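Long-range contacts in tail spike protein gp49 (Pseudomonas phage LKA1, PDB 4RU4), which probably recognises and cleaves the O-specific polysaccharide of the Pseudomonas cell surface as a trimeric tailspike lyase during phage entry: residues C328-G333 / T350-D355; C343-G348 / C361-A366; A375-G380 / C420-Q425; G458-V463 / N488-P493. All blocks are in the same frame, centred on the assembly; numbering follows the deposited sequence.

Overall arrangement
Following the chain from the N terminus, contact 1 (328-333 with 350-355) sets loop 328-333 beside strand 349-352, about one coil further along the chain. Contact 2 (343-348 with 361-366) opens before contact 1 has closed, so the two cross along the chain, and they meet where A329 N probably bonds to G348 O. Contact 3 (375-380 with 420-425) comes next in series, bridging 39 residues; it joins contact 1 through strands 349-352 and 372-377, neighbours in one parallel sheet. Contact 4 (458-463 with 488-493) follows, touching contact 3 where I424 packs on Q459. All four tie successive turns of a right-handed parallel beta-helix together.

Contact 1 of 4, residues C328-G333 / T350-D355; sequences CADFHG and TWQGKD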
loop_
_atom_site.group_PDB
_atom_site.type_symbol
_atom_site.label_atom_id
_atom_site.label_comp_id
_atom_site.label_asym_id
_atom_site.label_seq_id
_atom_site.Cartn_x
_atom_site.Cartn_y
_atom_site.Cartn_z
ATOM N N CYS B 328 19.067 -8.442 -1.153
ATOM C CA CYS B 328 18.628 -8.176 -2.522
ATOM C C CYS B 328 18.152 -6.722 -2.707
ATOM O O CYS B 328 18.493 -6.073 -3.698
ATOM C CB CYS B 328 17.499 -9.135 -2.888
ATOM S SG CYS B 328 16.746 -8.799 -4.524
ATOM N N ALA B 329 17.347 -6.227 -1.770
ATOM C CA ALA B 329 16.849 -4.844 -1.844
ATOM C C ALA B 329 17.761 -3.947 -1.036
ATOM O O ALA B 329 17.899 -4.153 0.161
ATOM C CB ALA B 329 15.436 -4.751 -1.320
ATOM N N ASP B 330 18.392 -2.965 -1.685
ATOM C CA ASP B 330 19.441 -2.193 -1.001
ATOM C C ASP B 330 19.109 -0.697 -0.841
ATOM O O ASP B 330 18.449 -0.099 -1.686
ATOM C CB ASP B 330 20.796 -2.368 -1.733
ATOM C CG ASP B 330 21.863 -1.446 -1.192
ATOM O OD1 ASP B 330 22.551 -1.843 -0.209
ATOM O OD2 ASP B 330 21.993 -0.302 -1.709
ATOM N N PHE B 331 19.521 -0.128 0.290
ATOM C CA PHE B 331 19.809 1.293 0.423
ATOM C C PHE B 331 21.187 1.358 1.080
ATOM O O PHE B 331 21.449 0.600 2.020
ATOM C CB PHE B 331 18.843 1.975 1.399
ATOM C CG PHE B 331 17.419 2.048 0.928
ATOM C CD1 PHE B 331 17.071 2.851 -0.153
ATOM C CD2 PHE B 331 16.411 1.372 1.617
ATOM C CE1 PHE B 331 15.762 2.936 -0.581
ATOM C CE2 PHE B 331 15.092 1.464 1.186
ATOM C CZ PHE B 331 14.767 2.269 0.092
ATOM N N HIS B 332 22.060 2.261 0.637
ATOM C CA HIS B 332 23.294 2.544 1.399
ATOM C C HIS B 332 23.069 3.592 2.508
ATOM O O HIS B 332 22.002 4.227 2.593
ATOM C CB HIS B 332 24.426 3.007 0.460
ATOM C CG HIS B 332 25.129 1.885 -0.226
ATOM N ND1 HIS B 332 24.448 0.878 -0.882
ATOM C CD2 HIS B 332 26.448 1.608 -0.367
ATOM C CE1 HIS B 332 25.322 0.021 -1.386
ATOM N NE2 HIS B 332 26.539 0.447 -1.101
ATOM N N GLY B 333 24.059 3.759 3.384
ATOM C CA GLY B 333 23.894 4.656 4.523
ATOM C C GLY B 333 23.749 6.137 4.240
ATOM O O GLY B 333 23.619 6.935 5.180
ATOM N N THR B 350 17.300 -4.350 3.506
ATOM C CA THR B 350 18.180 -3.699 4.471
ATOM C C THR B 350 17.673 -2.342 4.961
ATOM O O THR B 350 17.017 -1.601 4.230
ATOM C CB THR B 350 19.626 -3.496 3.886
ATOM O OG1 THR B 350 20.512 -3.017 4.915
ATOM C CG2 THR B 350 19.595 -2.449 2.798
ATOM N N TRP B 351 17.998 -2.038 6.215
ATOM C CA TRP B 351 17.795 -0.719 6.793
ATOM C C TRP B 351 19.180 -0.085 6.915
ATOM O O TRP B 351 20.032 -0.630 7.611
ATOM C CB TRP B 351 17.270 -0.897 8.213
ATOM C CG TRP B 351 15.797 -1.085 8.405
ATOM C CD1 TRP B 351 14.761 -0.614 7.624
ATOM C CD2 TRP B 351 15.193 -1.786 9.494
ATOM N NE1 TRP B 351 13.545 -0.971 8.191
ATOM C CE2 TRP B 351 13.789 -1.664 9.352
ATOM C CE3 TRP B 351 15.711 -2.465 10.605
ATOM C CZ2 TRP B 351 12.898 -2.214 10.260
ATOM C CZ3 TRP B 351 14.820 -3.009 11.520
ATOM C CH2 TRP B 351 13.430 -2.884 11.336
ATOM N N GLN B 352 19.392 1.063 6.277
ATOM C CA GLN B 352 20.630 1.816 6.388
ATOM C C GLN B 352 20.256 3.302 6.271
ATOM O O GLN B 352 19.231 3.641 5.678
ATOM C CB GLN B 352 21.590 1.444 5.237
ATOM C CG GLN B 352 21.844 -0.041 5.109
ATOM C CD GLN B 352 23.016 -0.395 4.211
ATOM O OE1 GLN B 352 23.933 0.401 4.026
ATOM N NE2 GLN B 352 23.001 -1.631 3.668
ATOM N N GLY B 353 21.096 4.194 6.783
ATOM C CA GLY B 353 20.857 5.620 6.596
ATOM C C GLY B 353 19.905 6.181 7.632
ATOM O O GLY B 353 20.173 6.088 8.817
ATOM N N LYS B 354 18.786 6.748 7.198
ATOM C CA LYS B 354 17.860 7.434 8.120
ATOM C C LYS B 354 16.465 7.457 7.549
ATOM O O LYS B 354 16.300 7.783 6.384
ATOM C CB LYS B 354 18.317 8.886 8.349
ATOM C CG LYS B 354 17.294 9.765 9.154
ATOM C CD LYS B 354 17.893 11.144 9.542
ATOM C CE LYS B 354 16.851 12.104 10.128
ATOM N NZ LYS B 354 17.499 13.451 10.412
ATOM N N ASP B 355 15.458 7.143 8.370
ATOM C CA ASP B 355 14.052 7.225 7.952
ATOM C C ASP B 355 13.769 6.368 6.715
ATOM O O ASP B 355 13.470 6.884 5.627
ATOM C CB ASP B 355 13.617 8.691 7.732
ATOM C CG ASP B 355 13.654 9.505 9.024
ATOM O OD1 ASP B 355 13.730 8.896 10.115
ATOM O OD2 ASP B 355 13.624 10.754 8.948
HETATM O O HOH W 1 24.928 -1.855 1.170
#
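The touching parts of loop 328-333 and segment 350-355 (CA 329 to 333 against CA 350 to 353) run in roughly the same direction, 25° apart, and converge from 5.8 Å between CA of D330 and CA of T350 to 3.8 Å between CA of G333 and CA of G353. T350 turns its methyl into the loop: CG2 sits between the backbone N and the carbonyl carbon of its own residue and comes 3.4 Å from F331 N, a buried amide that has no polar partner. Its hydroxyl is occupied elsewhere, for T350 OG1 accepts Q352 NE2 at 3.1 Å, in the plane of that amide, and also bonds to I373 O. Q352 CB lies 3.3 Å from F331 O. One water joins the Q352 amide to the loop, donating to D330 OD1 at 2.7 Å and accepting from Q352 NE2. The carboxylate and amide it links stand nearly perpendicular, 88° apart. D330 OD2 takes H332 ND1 on its syn side at 2.8 Å, in the plane of the imidazole, while H327 bonds to OD1, so the carboxylate is held at both oxygens. Past H332 the glycines meet directly, G353 CA giving a CH...O contact to G333 O at 3.4 Å. The F331 ring packs on I356 and Y358 of strand 356-359, strand 372-377 flanks Q352, and H332 and D330 pair with strand 296-298 and its lead-in.

Contact 2 of 4, residues C343-G348 / C361-A366; sequences CTIYGG and CTITNA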
loop_
_atom_site.group_PDB
_atom_site.type_symbol
_atom_site.label_atom_id
_atom_site.label_comp_id
_atom_site.label_asym_id
_atom_site.label_seq_id
_atom_site.Cartn_x
_atom_site.Cartn_y
_atom_site.Cartn_z
ATOM N N CYS B 343 6.417 -4.458 -2.942
ATOM C CA CYS B 343 7.433 -5.205 -3.677
ATOM C C CYS B 343 7.513 -6.644 -3.198
ATOM O O CYS B 343 7.340 -6.919 -1.996
ATOM C CB CYS B 343 8.810 -4.534 -3.501
ATOM S SG CYS B 343 8.952 -2.952 -4.387
ATOM N N THR B 344 7.780 -7.555 -4.129
ATOM C CA THR B 344 8.167 -8.911 -3.789
ATOM C C THR B 344 9.701 -8.951 -3.820
ATOM O O THR B 344 10.325 -8.681 -4.854
ATOM C CB THR B 344 7.571 -9.934 -4.792
ATOM O OG1 THR B 344 6.139 -9.813 -4.795
ATOM C CG2 THR B 344 7.972 -11.395 -4.408
ATOM N N ILE B 345 10.307 -9.247 -2.675
ATOM C CA ILE B 345 11.765 -9.219 -2.553
ATOM C C ILE B 345 12.290 -10.596 -2.164
ATOM O O ILE B 345 12.140 -11.030 -1.018
ATOM C CB ILE B 345 12.225 -8.156 -1.501
ATOM C CG1 ILE B 345 11.642 -6.773 -1.859
ATOM C CG2 ILE B 345 13.787 -8.110 -1.376
ATOM C CD1 ILE B 345 11.866 -5.682 -0.790
ATOM N N TYR B 346 12.866 -11.311 -3.134
ATOM C CA TYR B 346 13.496 -12.584 -2.826
ATOM C C TYR B 346 14.936 -12.320 -2.459
ATOM O O TYR B 346 15.669 -11.768 -3.277
ATOM C CB TYR B 346 13.492 -13.488 -4.060
ATOM C CG TYR B 346 12.096 -13.902 -4.480
ATOM C CD1 TYR B 346 11.453 -14.943 -3.847
ATOM C CD2 TYR B 346 11.430 -13.246 -5.527
ATOM C CE1 TYR B 346 10.162 -15.365 -4.258
ATOM C CE2 TYR B 346 10.169 -13.646 -5.950
ATOM C CZ TYR B 346 9.531 -14.706 -5.305
ATOM O OH TYR B 346 8.271 -15.104 -5.715
ATOM N N GLY B 347 15.352 -12.715 -1.252
ATOM C CA GLY B 347 16.771 -12.641 -0.914
ATOM C C GLY B 347 17.098 -11.492 0.031
ATOM O O GLY B 347 18.251 -11.082 0.132
ATOM N N GLY B 348 16.090 -10.971 0.729
ATOM C CA GLY B 348 16.371 -10.080 1.844
ATOM C C GLY B 348 16.427 -8.597 1.537
ATOM O O GLY B 348 16.524 -8.171 0.374
ATOM N N CYS B 361 5.467 -5.155 1.668
ATOM C CA CYS B 361 6.365 -6.012 0.899
ATOM C C CYS B 361 6.291 -7.465 1.344
ATOM O O CYS B 361 6.002 -7.764 2.514
ATOM C CB CYS B 361 7.812 -5.551 1.051
ATOM S SG CYS B 361 8.071 -3.935 0.312
ATOM N N THR B 362 6.592 -8.374 0.418
ATOM C CA THR B 362 6.826 -9.769 0.781
ATOM C C THR B 362 8.324 -9.983 0.602
ATOM O O THR B 362 8.868 -9.684 -0.477
ATOM C CB THR B 362 6.036 -10.728 -0.152
ATOM O OG1 THR B 362 4.659 -10.327 -0.154
ATOM C CG2 THR B 362 6.130 -12.179 0.311
ATOM N N ILE B 363 8.991 -10.489 1.639
ATOM C CA ILE B 363 10.461 -10.575 1.631
ATOM C C ILE B 363 10.894 -11.949 2.126
ATOM O O ILE B 363 10.446 -12.386 3.196
ATOM C CB ILE B 363 11.113 -9.470 2.542
ATOM C CG1 ILE B 363 10.405 -8.111 2.374
ATOM C CG2 ILE B 363 12.638 -9.363 2.254
ATOM C CD1 ILE B 363 10.916 -6.992 3.326
ATOM N N THR B 364 11.732 -12.647 1.354
ATOM C CA THR B 364 12.319 -13.897 1.819
ATOM C C THR B 364 13.766 -13.719 2.284
ATOM O O THR B 364 14.356 -12.668 2.100
ATOM C CB THR B 364 12.316 -14.986 0.736
ATOM O OG1 THR B 364 13.179 -14.579 -0.331
ATOM C CG2 THR B 364 10.924 -15.237 0.207
ATOM N N ASN B 365 14.336 -14.761 2.895
ATOM C CA ASN B 365 15.675 -14.660 3.494
ATOM C C ASN B 365 16.820 -14.593 2.496
ATOM O O ASN B 365 16.730 -15.105 1.360
ATOM C CB ASN B 365 15.904 -15.874 4.402
ATOM C CG ASN B 365 15.759 -17.210 3.646
ATOM O OD1 ASN B 365 14.640 -17.651 3.337
ATOM N ND2 ASN B 365 16.886 -17.867 3.384
ATOM N N ALA B 366 17.895 -13.957 2.926
ATOM C CA ALA B 366 19.208 -14.114 2.330
ATOM C C ALA B 366 19.848 -15.421 2.834
ATOM O O ALA B 366 19.255 -16.131 3.667
ATOM C CB ALA B 366 20.091 -12.929 2.688
HETATM O O HOH W 2 4.485 -8.894 -2.572
#
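I345 and I363, paired in a parallel bridge, lie side by side and point the same way, I345 CB resting 4.0 Å from I363 CG2. With CG1 of I363 beside the backbone N (chi1 -42°), that CG2 methyl is also left to fill the hollow at G348, whose CA it meets at 3.8 Å. On the same side the cysteines form the next step of the row: C361 SG nestles 3.9 Å from C343 CB and takes a weak hydrogen bond from C343 N. This is the ladder of a parallel beta-helix, in which equivalent side chains of successive coils pile into rows; T362 N to C343 O, I345 N to T362 O (2.7 Å, 172° at the hydrogen) and T364 N to I345 O hold the rungs. Threonines T344 and T362 form the row on the other face, their hydroxyls linked by one water, and T344 OG1 also bonds to N310 of the third subunit. At the end of strand 362-364, T364 OG1, placed between backbone N and carbonyl carbon (chi1 66°), enters the bend at 346-348, where it accepts G347 N at 3.0 Å and brushes Y346 CB. The Y346 side chain crosses T364 obliquely and reaches Y188 of the third subunit with its hydroxyl. A366 CB lies against G347 O at 3.7 Å.

Contact 3 of 4, residues A375-G380 / C420-Q425; sequences AEILGG and CNFLIQ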
loop_
_atom_site.group_PDB
_atom_site.type_symbol
_atom_site.label_atom_id
_atom_site.label_comp_id
_atom_site.label_asym_id
_atom_site.label_seq_id
_atom_site.Cartn_x
_atom_site.Cartn_y
_atom_site.Cartn_z
ATOM N N ALA B 375 22.810 -1.756 8.426
ATOM C CA ALA B 375 24.193 -1.275 8.387
ATOM C C ALA B 375 24.135 0.235 8.379
ATOM O O ALA B 375 23.134 0.793 7.925
ATOM C CB ALA B 375 24.910 -1.764 7.125
ATOM N N GLU B 376 25.186 0.890 8.856
ATOM C CA GLU B 376 25.367 2.313 8.583
ATOM C C GLU B 376 24.145 3.112 9.019
ATOM O O GLU B 376 23.629 3.974 8.273
ATOM C CB GLU B 376 25.699 2.539 7.083
ATOM C CG GLU B 376 26.913 1.719 6.604
ATOM C CD GLU B 376 27.404 2.065 5.180
ATOM O OE1 GLU B 376 26.607 2.578 4.353
ATOM O OE2 GLU B 376 28.589 1.775 4.869
ATOM N N ILE B 377 23.670 2.809 10.230
ATOM C CA ILE B 377 22.503 3.482 10.795
ATOM C C ILE B 377 22.922 4.850 11.344
ATOM O O ILE B 377 23.636 4.938 12.349
ATOM C CB ILE B 377 21.822 2.620 11.903
ATOM C CG1 ILE B 377 21.252 1.325 11.284
ATOM C CG2 ILE B 377 20.732 3.413 12.619
ATOM C CD1 ILE B 377 20.102 1.554 10.269
ATOM N N LEU B 378 22.483 5.917 10.680
ATOM C CA LEU B 378 22.738 7.271 11.171
ATOM C C LEU B 378 21.826 7.565 12.377
ATOM O O LEU B 378 22.230 8.196 13.374
ATOM C CB LEU B 378 22.495 8.316 10.063
ATOM C CG LEU B 378 22.813 9.768 10.446
ATOM C CD1 LEU B 378 24.321 9.969 10.630
ATOM C CD2 LEU B 378 22.268 10.776 9.419
ATOM N N GLY B 379 20.597 7.076 12.280
ATOM C CA GLY B 379 19.562 7.395 13.242
ATOM C C GLY B 379 18.237 7.667 12.557
ATOM O O GLY B 379 18.117 7.606 11.325
ATOM N N GLY B 380 17.214 7.926 13.362
ATOM C CA GLY B 380 15.877 8.139 12.825
ATOM C C GLY B 380 15.013 6.896 12.953
ATOM O O GLY B 380 15.191 6.091 13.857
ATOM N N CYS B 420 17.439 6.320 17.514
ATOM C CA CYS B 420 16.925 5.327 16.556
ATOM C C CYS B 420 15.609 4.749 17.024
ATOM O O CYS B 420 15.486 4.390 18.185
ATOM C CB CYS B 420 17.901 4.155 16.438
ATOM S SG CYS B 420 19.522 4.605 15.824
ATOM N N ASN B 421 14.641 4.621 16.113
ATOM C CA ASN B 421 13.389 3.928 16.430
ATOM C C ASN B 421 13.227 2.770 15.445
ATOM O O ASN B 421 13.170 2.992 14.244
ATOM C CB ASN B 421 12.209 4.888 16.267
ATOM C CG ASN B 421 12.411 6.164 17.007
ATOM O OD1 ASN B 421 12.718 6.153 18.192
ATOM N ND2 ASN B 421 12.260 7.280 16.319
ATOM N N PHE B 422 13.202 1.542 15.940
ATOM C CA PHE B 422 12.990 0.401 15.062
ATOM C C PHE B 422 11.584 -0.109 15.286
ATOM O O PHE B 422 11.234 -0.523 16.407
ATOM C CB PHE B 422 14.038 -0.688 15.356
ATOM C CG PHE B 422 15.424 -0.264 14.995
ATOM C CD1 PHE B 422 15.824 -0.278 13.664
ATOM C CD2 PHE B 422 16.300 0.234 15.951
ATOM C CE1 PHE B 422 17.077 0.159 13.307
ATOM C CE2 PHE B 422 17.574 0.635 15.585
ATOM C CZ PHE B 422 17.945 0.611 14.261
ATOM N N LEU B 423 10.777 -0.057 14.229
ATOM C CA LEU B 423 9.340 -0.341 14.343
ATOM C C LEU B 423 8.952 -1.516 13.489
ATOM O O LEU B 423 9.193 -1.493 12.275
ATOM C CB LEU B 423 8.511 0.862 13.853
ATOM C CG LEU B 423 8.949 2.234 14.380
ATOM C CD1 LEU B 423 8.121 3.361 13.786
ATOM C CD2 LEU B 423 8.940 2.287 15.913
ATOM N N ILE B 424 8.290 -2.502 14.090
ATOM C CA ILE B 424 7.755 -3.623 13.333
ATOM C C ILE B 424 6.275 -3.607 13.625
ATOM O O ILE B 424 5.852 -3.790 14.777
ATOM C CB ILE B 424 8.370 -4.984 13.735
ATOM C CG1 ILE B 424 9.847 -5.077 13.343
ATOM C CG2 ILE B 424 7.610 -6.134 13.055
ATOM C CD1 ILE B 424 10.781 -4.363 14.316
ATOM N N GLN B 425 5.481 -3.325 12.598
ATOM C CA GLN B 425 4.050 -3.125 12.801
ATOM C C GLN B 425 3.225 -4.060 11.929
ATOM O O GLN B 425 3.185 -3.939 10.698
ATOM C CB GLN B 425 3.627 -1.678 12.546
ATOM C CG GLN B 425 4.359 -0.627 13.410
ATOM C CD GLN B 425 3.793 0.776 13.184
ATOM O OE1 GLN B 425 2.991 0.976 12.276
ATOM N NE2 GLN B 425 4.206 1.742 13.999
#
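I377 is the first residue of 375-380 to touch 420-425: its CG2, anti to the backbone N while CG1 lies anti to the carbonyl carbon (chi1 -65°), presses on C420 SG at 3.6 Å. The same methyl comes obliquely to the F422 ring, 4.3 Å from CZ. After I377 the chain swings round a corner, and G379 passes by the cysteine with its CA 3.8 Å from C420 SG. The sulfur thus touches both the isoleucine methyl and the glycine CA, which lie to one side of it. The corner carries the chain from one face of the right-handed parallel beta-helix to the next, strand 372-377 in one sheet and strand 380-385 in another; I377 and F422 therefore meet inside the coil, where the F422 ring also meets F382 of strand 380-385 and W351 of strand 349-352. G380 then opens the strand pairing with a parallel bridge to C420. Its carbonyl accepts N421 N at 2.7 Å and 163° at the hydrogen, the donor tilted 19° from the carbonyl plane, and C420 CA adds a CH...O contact to the same oxygen at 3.3 Å. The polar end of the N421 side chain is engaged beyond the two segments: ND2 bonds to T381 OG1 and OD1 to N453.

Contact 4 of 4, residues G458-V463 / N488-P493; sequences GQAIDV and NLAGLP
I461 CD1 packs against the ends of two leucines, 3.8 Å from L492 CD2 and 4.1 Å from L489 CD1, with both leucine side chains slanting across it. The I461 side chain sends CG1 anti to the carbonyl carbon (chi1 -60°), which carries CD1 to this pair. Further along, V463 CG2 meets P493 CD at 3.8 Å, the two side chains crossing at about a right angle. At the other end L489 CD2 packs over the backbone of Q459, 3.6 Å from its N. Between these patches the two segments run nearly parallel, 13° apart: A490 N bonds to Q459 O at 3.1 Å and I461 N to A490 O at 2.7 Å. G491 then presents CA to I461 O in a CH...O contact, and a water bridges G491 O to V463 N. R511 of the third subunit bonds to L489 O, tying this coil of the beta-helix to the neighbouring chain of the trimer. The segment 458-463 belongs to strand 452-463, which pairs on its far side with strand 428-431 through A460 and D462, while L489 and L492 pack on V469 of strand 468-474.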
loop_
_atom_site.group_PDB
_atom_site.type_symbol
_atom_site.label_atom_id
_atom_site.label_comp_id
_atom_site.label_asym_id
_atom_site.label_seq_id
_atom_site.Cartn_x
_atom_site.Cartn_y
_atom_site.Cartn_z
ATOM N N GLY B 458 1.924 -6.230 16.919
ATOM C CA GLY B 458 0.840 -6.666 16.030
ATOM C C GLY B 458 1.142 -7.783 15.035
ATOM O O GLY B 458 0.253 -8.235 14.304
ATOM N N GLN B 459 2.390 -8.234 14.974
ATOM C CA GLN B 459 2.784 -9.241 13.963
ATOM C C GLN B 459 2.260 -10.650 14.281
ATOM O O GLN B 459 2.287 -11.089 15.427
ATOM C CB GLN B 459 4.298 -9.298 13.878
ATOM C CG GLN B 459 4.886 -10.171 12.780
ATOM C CD GLN B 459 6.389 -10.182 12.899
ATOM O OE1 GLN B 459 6.944 -10.769 13.833
ATOM N NE2 GLN B 459 7.059 -9.504 11.985
ATOM N N ALA B 460 1.804 -11.359 13.253
ATOM C CA ALA B 460 1.433 -12.776 13.395
ATOM C C ALA B 460 2.640 -13.662 13.043
ATOM O O ALA B 460 3.145 -13.617 11.938
ATOM C CB ALA B 460 0.270 -13.082 12.479
ATOM N N ILE B 461 3.102 -14.454 13.999
ATOM C CA ILE B 461 4.322 -15.234 13.845
ATOM C C ILE B 461 3.984 -16.716 13.668
ATOM O O ILE B 461 3.062 -17.241 14.303
ATOM C CB ILE B 461 5.215 -15.006 15.081
ATOM C CG1 ILE B 461 5.552 -13.507 15.185
ATOM C CG2 ILE B 461 6.460 -15.884 15.056
ATOM C CD1 ILE B 461 5.861 -13.032 16.627
ATOM N N ASP B 462 4.715 -17.382 12.788
ATOM C CA ASP B 462 4.496 -18.800 12.547
ATOM C C ASP B 462 5.853 -19.498 12.627
ATOM O O ASP B 462 6.623 -19.430 11.676
ATOM C CB ASP B 462 3.885 -18.959 11.151
ATOM C CG ASP B 462 3.535 -20.395 10.810
ATOM O OD1 ASP B 462 3.986 -21.329 11.483
ATOM O OD2 ASP B 462 2.781 -20.600 9.851
ATOM N N VAL B 463 6.138 -20.168 13.751
ATOM C CA VAL B 463 7.420 -20.853 13.951
ATOM C C VAL B 463 7.223 -22.274 14.472
ATOM O O VAL B 463 6.112 -22.638 14.908
ATOM C CB VAL B 463 8.300 -20.102 15.009
ATOM C CG1 VAL B 463 8.687 -18.727 14.517
ATOM C CG2 VAL B 463 7.569 -19.996 16.376
ATOM N N ASN B 488 0.814 -7.428 21.300
ATOM C CA ASN B 488 -0.160 -7.879 20.308
ATOM C C ASN B 488 0.454 -8.834 19.294
ATOM O O ASN B 488 0.197 -8.727 18.110
ATOM C CB ASN B 488 -0.825 -6.689 19.602
ATOM C CG ASN B 488 -1.422 -5.687 20.592
ATOM O OD1 ASN B 488 -2.026 -6.073 21.575
ATOM N ND2 ASN B 488 -1.226 -4.405 20.337
ATOM N N LEU B 489 1.264 -9.777 19.769
ATOM C CA LEU B 489 1.866 -10.767 18.862
ATOM C C LEU B 489 1.036 -12.033 18.867
ATOM O O LEU B 489 0.537 -12.453 19.916
ATOM C CB LEU B 489 3.292 -11.088 19.281
ATOM C CG LEU B 489 4.229 -9.890 19.318
ATOM C CD1 LEU B 489 5.656 -10.341 19.717
ATOM C CD2 LEU B 489 4.197 -9.160 17.969
ATOM N N ALA B 490 0.862 -12.631 17.692
ATOM C CA ALA B 490 0.128 -13.884 17.585
ATOM C C ALA B 490 1.110 -15.002 17.211
ATOM O O ALA B 490 2.050 -14.765 16.454
ATOM C CB ALA B 490 -0.995 -13.759 16.526
ATOM N N GLY B 491 0.928 -16.194 17.782
ATOM C CA GLY B 491 1.696 -17.354 17.392
ATOM C C GLY B 491 2.969 -17.671 18.168
ATOM O O GLY B 491 3.753 -18.500 17.727
ATOM N N LEU B 492 3.194 -17.003 19.302
ATOM C CA LEU B 492 4.371 -17.282 20.109
ATOM C C LEU B 492 4.160 -18.603 20.814
ATOM O O LEU B 492 3.091 -18.832 21.422
ATOM C CB LEU B 492 4.578 -16.195 21.170
ATOM C CG LEU B 492 4.945 -14.807 20.657
ATOM C CD1 LEU B 492 4.990 -13.804 21.826
ATOM C CD2 LEU B 492 6.281 -14.867 19.890
ATOM N N PRO B 493 5.158 -19.491 20.745
ATOM C CA PRO B 493 4.997 -20.751 21.461
ATOM C C PRO B 493 5.399 -20.608 22.934
ATOM O O PRO B 493 6.083 -19.649 23.320
ATOM C CB PRO B 493 5.948 -21.692 20.719
ATOM C CG PRO B 493 7.031 -20.823 20.251
ATOM C CD PRO B 493 6.400 -19.456 19.955
HETATM O O HOH W 3 3.854 -20.217 15.691
#